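Local coordinates for protein Bug27 (Bordetella pertussis, PDB 2QPQ), which probably binds a small solute in the periplasm as a Venus flytrap receptor of the Bug family, related to receptors of tripartite tricarboxylate transporters, at residues P47-S50 with G51-A55; F75-N78 with P79-R83. All coordinates share one frame; numbering follows the deposited sequence.

Interaction 1 of 2, residues P47-S50 with G51-A55; sequences PGAS and GNVGA
The carbonyl plane of Gly48 has an N-H donor on each face. Gly51 N stands 58° out of the plane on one face, and Val53 N reaches the oxygen from the opposite face, tilted 34° from the plane. Of the two bonds gripping this oxygen, the one from Val53 N to Gly48 O (3.1 Å) is much the straighter. Gly51 N is shared: besides Gly48 O at 3.2 Å it also donates to Pro47 O at 3.3 Å, again from above the carbonyl plane, and both branches are bent. Over the carbonyl of Ala49 the donor is Asn52 N, 2.9 Å from Ala49 O in a fairly straight bond. The arrangement is a helix N-terminus whose first N-H groups are capped by carbonyls of the preceding loop: Gly51 is the N-cap but has no side chain to cap with, and loop carbonyls meet the N-H groups of Asn52 and Val53 instead. Ala49, Ser50 and Gly51 all have positive phi, and this run of left-handed conformations curls the loop so that its carbonyls meet the helix start. The side chains that meet here are small: Val53 and Ala49 lie toward solvent, while Asn52 is buried. Val53 CG1 is anti to the backbone N (chi1 167°), which turns the other methyl, CG2, toward the loop, 3.5 Å from Gly48 O. Ala49 CB lies alongside the Asn52 CB at 3.9 Å. Within the helix, Ala55 N to Gly51 O (2.9 Å) is the opening backbone bond. The loop leaves strand 41-45 and enters helix 52-59, the connection of a beta-alpha-beta crossover to strand 67-72, with strand 10-14 paired between the two. Ser50 and Asn52 face Asn78 of helix 74-81, while Asn52 also touches Phe82, Leu85 and Phe87.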
loop_
_atom_site.group_PDB
_atom_site.type_symbol
_atom_site.label_atom_id
_atom_site.label_comp_id
_atom_site.label_asym_id
_atom_site.label_seq_id
_atom_site.Cartn_x
_atom_site.Cartn_y
_atom_site.Cartn_z
ATOM N N PRO A 47 0.285 -7.484 13.131
ATOM C CA PRO A 47 0.350 -7.748 11.704
ATOM C C PRO A 47 -0.039 -9.145 11.200
ATOM O O PRO A 47 -0.013 -9.395 10.015
ATOM C CB PRO A 47 1.810 -7.462 11.401
ATOM C CG PRO A 47 2.527 -7.864 12.637
ATOM C CD PRO A 47 1.599 -7.715 13.773
ATOM N N GLY A 48 -0.430 -10.040 12.099
ATOM C CA GLY A 48 -0.758 -11.417 11.698
ATOM C C GLY A 48 -1.757 -11.504 10.574
ATOM O O GLY A 48 -2.723 -10.718 10.529
ATOM N N ALA A 49 -1.494 -12.450 9.661
ATOM C CA ALA A 49 -2.375 -12.826 8.544
ATOM C C ALA A 49 -2.670 -11.597 7.686
ATOM O O ALA A 49 -3.838 -11.256 7.454
ATOM C CB ALA A 49 -3.684 -13.435 9.060
ATOM N N SER A 50 -1.604 -10.942 7.241
ATOM C CA SER A 50 -1.695 -9.765 6.353
ATOM C C SER A 50 -2.566 -8.630 6.918
ATOM O O SER A 50 -3.144 -7.864 6.173
ATOM C CB SER A 50 -2.186 -10.191 4.964
ATOM O OG SER A 50 -1.341 -11.220 4.457
ATOM N N GLY A 51 -2.640 -8.533 8.238
ATOM C CA GLY A 51 -3.376 -7.471 8.880
ATOM C C GLY A 51 -4.720 -7.956 9.408
ATOM O O GLY A 51 -5.432 -7.202 10.067
ATOM N N ASN A 52 -5.085 -9.197 9.126
ATOM C CA ASN A 52 -6.424 -9.690 9.550
ATOM C C ASN A 52 -6.563 -9.787 11.058
ATOM O O ASN A 52 -7.667 -9.607 11.618
ATOM C CB ASN A 52 -6.730 -11.034 8.881
ATOM C CG ASN A 52 -6.980 -10.903 7.410
ATOM O OD1 ASN A 52 -7.319 -9.831 6.909
ATOM N ND2 ASN A 52 -6.862 -12.008 6.696
ATOM N N VAL A 53 -5.442 -10.040 11.738
ATOM C CA VAL A 53 -5.501 -10.182 13.196
ATOM C C VAL A 53 -5.856 -8.813 13.754
ATOM O O VAL A 53 -6.784 -8.688 14.552
ATOM C CB VAL A 53 -4.194 -10.750 13.810
ATOM C CG1 VAL A 53 -4.126 -10.596 15.382
ATOM C CG2 VAL A 53 -3.988 -12.234 13.373
ATOM N N GLY A 54 -5.120 -7.796 13.323
ATOM C CA GLY A 54 -5.387 -6.431 13.780
ATOM C C GLY A 54 -6.785 -5.965 13.393
ATOM O O GLY A 54 -7.450 -5.303 14.184
ATOM N N ALA A 55 -7.218 -6.291 12.170
ATOM C CA ALA A 55 -8.541 -5.898 11.708
ATOM C C ALA A 55 -9.637 -6.532 12.587
ATOM O O ALA A 55 -10.545 -5.845 13.038
ATOM C CB ALA A 55 -8.749 -6.247 10.186
#

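Interaction 2 of 2, residues F75-N78 with P79-R83; sequences FAVN and PGVFR
Asn78 and Phe82 meet at the weakly bonded, proline-kinked C-terminal end of helix 74-81, where one carbonyl oxygen takes two donors. Phe82 N donates to Asn78 O at 3.0 Å, nearly along the C=O axis, while Val81 N, at 3.2 Å from Asn78 O, comes in well above the carbonyl plane. The same oxygen lies in the plane of the Phe82 ring, at its edge, 3.3 Å from Phe82 CD1. The side chains of Asn78 and Phe82 run side by side, amide and ring planes 78° apart. Both have CG beside the backbone N and anti to the carbonyl carbon (chi1 -73° and -75°), which brings Phe82 CE1 to 3.7 Å from Asn78 CG. On another side of the helix, Val77 CG1 packs on Val81 CG1 at 4.1 Å. These valines face helix 275-296, Val77 against Phe289 and Val81 against Thr293, and the backbone of Val81 bonds to that of Val300 near the C-terminus of the chain. Phe82 is also flanked by Asn52 of helix 52-59 and by Asp301. Behind this shell lies the kink. Pro79 has no N-H to give the preceding turn, and its CD presses instead on Phe75 O at 3.2 Å. Gly80 N turns to Val77 O, 3.2 Å away, in a bent i+3 bond of the 3-10 kind. A water bridges the kink, accepting a weak bond from Gly80 N and donating to Ala76 O at 2.6 Å.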
loop_
_atom_site.group_PDB
_atom_site.type_symbol
_atom_site.label_atom_id
_atom_site.label_comp_id
_atom_site.label_asym_id
_atom_site.label_seq_id
_atom_site.Cartn_x
_atom_site.Cartn_y
_atom_site.Cartn_z
ATOM N N PHE A 75 -5.545 -4.073 2.933
ATOM C CA PHE A 75 -6.865 -4.268 3.549
ATOM C C PHE A 75 -7.934 -4.555 2.478
ATOM O O PHE A 75 -8.850 -5.381 2.680
ATOM C CB PHE A 75 -7.240 -3.035 4.407
ATOM C CG PHE A 75 -8.610 -3.127 5.049
ATOM C CD1 PHE A 75 -8.748 -3.636 6.346
ATOM C CD2 PHE A 75 -9.764 -2.738 4.343
ATOM C CE1 PHE A 75 -10.043 -3.716 6.974
ATOM C CE2 PHE A 75 -11.070 -2.858 4.948
ATOM C CZ PHE A 75 -11.162 -3.313 6.295
ATOM N N ALA A 76 -7.869 -3.845 1.358
ATOM C CA ALA A 76 -8.856 -4.060 0.280
ATOM C C ALA A 76 -8.566 -5.315 -0.546
ATOM O O ALA A 76 -9.458 -5.810 -1.242
ATOM C CB ALA A 76 -8.979 -2.830 -0.611
ATOM N N VAL A 77 -7.319 -5.805 -0.500
ATOM C CA VAL A 77 -6.951 -7.037 -1.209
ATOM C C VAL A 77 -7.413 -8.280 -0.459
ATOM O O VAL A 77 -7.810 -9.296 -1.063
ATOM C CB VAL A 77 -5.411 -7.149 -1.435
ATOM C CG1 VAL A 77 -5.053 -8.465 -2.163
ATOM C CG2 VAL A 77 -4.891 -5.954 -2.240
ATOM N N ASN A 78 -7.377 -8.198 0.858
ATOM C CA ASN A 78 -7.628 -9.369 1.690
ATOM C C ASN A 78 -8.955 -10.101 1.506
ATOM O O ASN A 78 -8.962 -11.341 1.563
ATOM C CB ASN A 78 -7.385 -9.035 3.170
ATOM C CG ASN A 78 -5.909 -8.877 3.516
ATOM O OD1 ASN A 78 -5.573 -8.437 4.607
ATOM N ND2 ASN A 78 -5.043 -9.237 2.612
ATOM N N PRO A 79 -10.085 -9.372 1.319
ATOM C CA PRO A 79 -11.332 -10.094 1.171
ATOM C C PRO A 79 -11.326 -11.066 -0.021
ATOM O O PRO A 79 -11.938 -12.109 0.091
ATOM C CB PRO A 79 -12.384 -8.966 1.025
ATOM C CG PRO A 79 -11.716 -7.786 1.762
ATOM C CD PRO A 79 -10.317 -7.912 1.299
ATOM N N GLY A 80 -10.613 -10.741 -1.109
ATOM C CA GLY A 80 -10.585 -11.604 -2.288
ATOM C C GLY A 80 -9.640 -12.791 -2.162
ATOM O O GLY A 80 -9.829 -13.789 -2.853
ATOM N N VAL A 81 -8.666 -12.729 -1.256
ATOM C CA VAL A 81 -7.583 -13.722 -1.191
ATOM C C VAL A 81 -7.580 -14.585 0.069
ATOM O O VAL A 81 -6.781 -15.537 0.171
ATOM C CB VAL A 81 -6.165 -13.081 -1.367
ATOM C CG1 VAL A 81 -6.045 -12.386 -2.754
ATOM C CG2 VAL A 81 -5.820 -12.108 -0.206
ATOM N N PHE A 82 -8.435 -14.244 1.036
ATOM C CA PHE A 82 -8.642 -15.097 2.180
ATOM C C PHE A 82 -9.945 -15.843 2.032
ATOM O O PHE A 82 -10.945 -15.239 1.689
ATOM C CB PHE A 82 -8.561 -14.317 3.499
ATOM C CG PHE A 82 -7.158 -13.958 3.867
ATOM C CD1 PHE A 82 -6.557 -12.821 3.318
ATOM C CD2 PHE A 82 -6.435 -14.772 4.734
ATOM C CE1 PHE A 82 -5.246 -12.505 3.635
ATOM C CE2 PHE A 82 -5.136 -14.485 5.067
ATOM C CZ PHE A 82 -4.521 -13.335 4.515
ATOM N N ARG A 83 -9.901 -17.154 2.269
ATOM C CA ARG A 83 -11.068 -18.046 2.081
ATOM C C ARG A 83 -12.194 -17.714 3.056
ATOM O O ARG A 83 -13.368 -17.657 2.662
ATOM C CB ARG A 83 -10.658 -19.530 2.186
ATOM C CG ARG A 83 -9.636 -19.960 1.094
ATOM C CD ARG A 83 -9.161 -21.448 1.195
ATOM N NE ARG A 83 -8.078 -21.710 0.231
ATOM C CZ ARG A 83 -8.279 -21.991 -1.055
ATOM N NH1 ARG A 83 -9.515 -22.057 -1.529
ATOM N NH2 ARG A 83 -7.250 -22.188 -1.870
HETATM O O HOH W 1 -10.439 -8.025 -2.315
#

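How the interactions relate
Along the chain interaction 1 comes first and interaction 2 follows after strand 67-72; their centres are about 11 Å apart. One opens helix 52-59 and the other closes helix 74-81, so the beginning of one helix meets the end of the other within the same alpha/beta lobe. Contact is direct: Ser50 and Asn52 lie against Asn78, and Ala49 O comes within 3.7 Å of Phe82 CZ. Helix 74-81 in turn packs on helix 275-296, linking the crossover around strands 41-45 and 67-72 to the C-terminal helix. Both contacts thus lie where two helix ends of the Venus flytrap fold meet.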